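Local atomic coordinates of Serine/threonine protein phosphatase Stp1 (Streptococcus agalactiae, PDB entry 2PK0), a protein that probably removes phosphate from phosphoserine and phosphothreonine residues of other proteins as a metal-dependent phosphatase of the PP2C family. Residues 79-91 against 170-182. Sequence-based numbering, arbitrary orientation.
Sequences MLVSIETENRKIY and SIGQANPVEPDLG
Glu84 reaches off the helix to take the backbone N-H of Val177, a bond of 3.1 Å between Val177 N and Glu84 OE1 that uses the syn lone pair and bends to 148° at the hydrogen. A bend at chi2 (37°) brings the carboxylate against Pro176, whose CB sits 3.6 Å from Glu84 OE1. One helical turn on, the Asn87 side chain, with CG anti to its backbone N (chi1 -178°), enters the bend formed by Gly172 to Val177 and packs against Val177 CG1. Tyr91 lays one ring face over Ala174, a CH-pi contact with Ala174 CA 4.1 Å from the ring centroid, while Gly172 O lies at the ring edge, in plane. Gly172 CA packs against Ile90 CG2 at 3.7 Å. In this PP2C fold, two antiparallel sheets flanked by helices, the contact ties helix 72-96 to the chain leading into edge strand 180-185. Toward that strand the contact is apolar: Ile83 CG2 meets Val177 CG2 at 3.7 Å and crosses Ile171 at about a right angle, and Leu80 CD2 touches both Pro179 CG and Leu181 CD1. Ile106 of strand 103-112 touches both Ile83 and Ile171, and Ala119 of strand 115-121 touches Ile83 and Leu181.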
# COMPACT_ATOMS: atom_id res chain seq x y z
N MET A 79 13.10 6.87 3.66
CA MET A 79 11.74 6.90 3.14
C MET A 79 11.26 8.34 2.92
O MET A 79 10.78 8.68 1.85
CB MET A 79 10.78 6.14 4.04
CG MET A 79 10.93 4.64 3.96
SD MET A 79 9.90 3.77 5.16
CE MET A 79 10.08 2.07 4.62
N LEU A 80 11.44 9.18 3.93
CA LEU A 80 11.02 10.57 3.86
C LEU A 80 11.70 11.32 2.73
O LEU A 80 11.07 12.15 2.07
CB LEU A 80 11.28 11.26 5.19
CG LEU A 80 10.37 10.84 6.33
CD1 LEU A 80 10.80 11.52 7.63
CD2 LEU A 80 8.93 11.17 5.99
N VAL A 81 12.98 11.02 2.51
CA VAL A 81 13.77 11.65 1.46
C VAL A 81 13.40 11.17 0.04
O VAL A 81 13.09 11.99 -0.82
CB VAL A 81 15.27 11.51 1.76
CG1 VAL A 81 16.13 11.88 0.54
CG2 VAL A 81 15.65 12.37 2.98
N SER A 82 13.40 9.85 -0.19
CA SER A 82 13.10 9.26 -1.51
C SER A 82 11.70 9.57 -2.03
O SER A 82 11.48 9.73 -3.23
CB SER A 82 13.25 7.74 -1.47
OG SER A 82 14.44 7.35 -0.80
N ILE A 83 10.75 9.63 -1.12
CA ILE A 83 9.38 9.95 -1.49
C ILE A 83 9.25 11.41 -1.95
O ILE A 83 8.52 11.69 -2.89
CB ILE A 83 8.41 9.56 -0.36
CG1 ILE A 83 8.38 8.04 -0.23
CG2 ILE A 83 7.00 10.10 -0.58
CD1 ILE A 83 7.43 7.56 0.78
N GLU A 84 10.00 12.33 -1.36
CA GLU A 84 9.97 13.69 -1.88
C GLU A 84 10.63 13.82 -3.25
O GLU A 84 10.13 14.56 -4.10
CB GLU A 84 10.53 14.70 -0.88
CG GLU A 84 10.07 16.13 -1.16
CD GLU A 84 8.61 16.18 -1.64
OE1 GLU A 84 7.68 15.85 -0.85
OE2 GLU A 84 8.40 16.58 -2.81
N THR A 85 11.72 13.10 -3.49
CA THR A 85 12.36 13.19 -4.78
C THR A 85 11.51 12.54 -5.88
O THR A 85 11.49 13.01 -7.01
CB THR A 85 13.80 12.64 -4.78
OG1 THR A 85 13.78 11.21 -4.75
CG2 THR A 85 14.61 13.20 -3.59
N GLU A 86 10.77 11.49 -5.52
CA GLU A 86 9.87 10.84 -6.45
C GLU A 86 8.60 11.66 -6.72
O GLU A 86 8.09 11.68 -7.85
CB GLU A 86 9.53 9.44 -5.94
CG GLU A 86 9.27 8.43 -7.02
CD GLU A 86 10.50 8.09 -7.85
OE1 GLU A 86 11.65 8.23 -7.35
OE2 GLU A 86 10.31 7.65 -9.01
N ASN A 87 8.10 12.33 -5.68
CA ASN A 87 6.99 13.27 -5.79
C ASN A 87 7.22 14.37 -6.83
O ASN A 87 6.38 14.62 -7.69
CB ASN A 87 6.74 13.92 -4.44
CG ASN A 87 5.58 14.87 -4.45
OD1 ASN A 87 5.69 16.02 -4.03
ND2 ASN A 87 4.46 14.40 -4.95
N ARG A 88 8.39 15.00 -6.76
CA ARG A 88 8.73 16.04 -7.71
C ARG A 88 9.18 15.46 -9.07
O ARG A 88 9.05 16.12 -10.09
CB ARG A 88 9.75 17.01 -7.12
CG ARG A 88 11.11 16.41 -6.89
CD ARG A 88 11.89 17.15 -5.82
NE ARG A 88 12.16 18.54 -6.16
CZ ARG A 88 11.69 19.57 -5.46
NH1 ARG A 88 11.98 20.81 -5.84
NH2 ARG A 88 10.92 19.35 -4.39
N LYS A 89 9.67 14.22 -9.09
CA LYS A 89 10.03 13.57 -10.36
C LYS A 89 8.78 13.23 -11.19
O LYS A 89 8.77 13.39 -12.41
CB LYS A 89 10.86 12.31 -10.12
CG LYS A 89 11.56 11.77 -11.33
CD LYS A 89 12.22 10.40 -11.08
CE LYS A 89 12.68 9.80 -12.43
NZ LYS A 89 13.82 8.80 -12.34
N ILE A 90 7.72 12.80 -10.54
CA ILE A 90 6.49 12.44 -11.23
C ILE A 90 5.66 13.69 -11.58
O ILE A 90 4.97 13.72 -12.60
CB ILE A 90 5.69 11.43 -10.39
CG1 ILE A 90 6.40 10.10 -10.39
CG2 ILE A 90 4.29 11.20 -10.91
CD1 ILE A 90 5.55 9.05 -9.83
N TYR A 91 5.73 14.72 -10.73
CA TYR A 91 5.04 15.97 -11.04
C TYR A 91 5.63 16.60 -12.29
O TYR A 91 4.90 17.03 -13.18
CB TYR A 91 5.15 16.97 -9.89
CG TYR A 91 4.55 18.32 -10.24
CD1 TYR A 91 3.17 18.46 -10.38
CD2 TYR A 91 5.35 19.44 -10.45
CE1 TYR A 91 2.59 19.67 -10.71
CE2 TYR A 91 4.79 20.67 -10.78
CZ TYR A 91 3.40 20.77 -10.92
OH TYR A 91 2.81 21.98 -11.24
N SER A 170 -1.26 12.67 -3.26
CA SER A 170 -0.73 11.56 -4.01
C SER A 170 0.67 11.96 -4.38
O SER A 170 0.99 13.13 -4.36
CB SER A 170 -1.53 11.34 -5.28
OG SER A 170 -1.40 12.45 -6.16
N ILE A 171 1.49 10.98 -4.73
CA ILE A 171 2.81 11.26 -5.23
C ILE A 171 2.68 11.70 -6.66
O ILE A 171 2.03 11.03 -7.45
CB ILE A 171 3.69 10.03 -5.10
CG1 ILE A 171 4.19 9.94 -3.66
CG2 ILE A 171 4.87 10.07 -6.09
CD1 ILE A 171 4.81 8.63 -3.33
N GLY A 172 3.29 12.86 -6.97
CA GLY A 172 3.18 13.54 -8.26
C GLY A 172 2.36 14.83 -8.19
O GLY A 172 1.74 15.24 -9.17
N GLN A 173 2.34 15.47 -7.02
CA GLN A 173 1.57 16.70 -6.82
C GLN A 173 2.51 17.91 -6.62
O GLN A 173 3.71 17.74 -6.32
CB GLN A 173 0.64 16.55 -5.61
CG GLN A 173 1.40 16.31 -4.33
CD GLN A 173 0.55 16.38 -3.09
OE1 GLN A 173 1.03 16.76 -2.01
NE2 GLN A 173 -0.71 16.00 -3.22
N ALA A 174 1.98 19.12 -6.77
CA ALA A 174 2.80 20.34 -6.71
C ALA A 174 3.42 20.62 -5.33
O ALA A 174 4.61 20.89 -5.24
CB ALA A 174 2.03 21.54 -7.21
N ASN A 175 2.60 20.56 -4.28
CA ASN A 175 3.06 20.75 -2.91
C ASN A 175 3.85 19.52 -2.47
O ASN A 175 3.64 18.44 -3.02
CB ASN A 175 1.85 20.96 -1.99
CG ASN A 175 0.98 22.13 -2.42
OD1 ASN A 175 1.47 23.07 -3.05
ND2 ASN A 175 -0.30 22.08 -2.09
N PRO A 176 4.77 19.67 -1.49
CA PRO A 176 5.42 18.46 -0.94
C PRO A 176 4.41 17.50 -0.27
O PRO A 176 3.39 17.96 0.25
CB PRO A 176 6.38 19.02 0.12
CG PRO A 176 6.56 20.47 -0.25
CD PRO A 176 5.29 20.91 -0.88
N VAL A 177 4.68 16.19 -0.31
CA VAL A 177 3.75 15.25 0.32
C VAL A 177 4.08 15.12 1.78
O VAL A 177 5.23 15.30 2.17
CB VAL A 177 3.72 13.84 -0.33
CG1 VAL A 177 3.04 13.87 -1.67
CG2 VAL A 177 5.09 13.27 -0.45
N GLU A 178 3.07 14.83 2.59
CA GLU A 178 3.25 14.51 4.01
C GLU A 178 2.87 13.04 4.24
O GLU A 178 1.72 12.75 4.56
CB GLU A 178 2.33 15.38 4.88
CG GLU A 178 2.20 16.86 4.47
CD GLU A 178 0.97 17.55 5.09
OE1 GLU A 178 0.57 17.18 6.21
OE2 GLU A 178 0.39 18.46 4.44
N PRO A 179 3.82 12.11 4.07
CA PRO A 179 3.50 10.70 4.33
C PRO A 179 3.33 10.38 5.80
O PRO A 179 3.88 11.09 6.64
CB PRO A 179 4.72 9.95 3.79
CG PRO A 179 5.82 10.94 3.81
CD PRO A 179 5.22 12.30 3.64
N ASP A 180 2.56 9.34 6.12
CA ASP A 180 2.43 8.89 7.50
C ASP A 180 3.45 7.80 7.70
O ASP A 180 3.55 6.91 6.87
CB ASP A 180 1.05 8.29 7.77
CG ASP A 180 -0.05 9.32 7.74
OD1 ASP A 180 0.24 10.52 7.95
OD2 ASP A 180 -1.22 8.91 7.52
N LEU A 181 4.19 7.85 8.80
CA LEU A 181 5.10 6.77 9.13
C LEU A 181 4.61 6.00 10.34
O LEU A 181 3.86 6.53 11.14
CB LEU A 181 6.48 7.32 9.42
CG LEU A 181 7.06 8.27 8.37
CD1 LEU A 181 8.12 9.07 9.06
CD2 LEU A 181 7.62 7.54 7.19
N GLY A 182 5.03 4.74 10.47
CA GLY A 182 4.72 3.96 11.66
C GLY A 182 5.61 2.75 11.88
O GLY A 182 5.91 2.00 10.94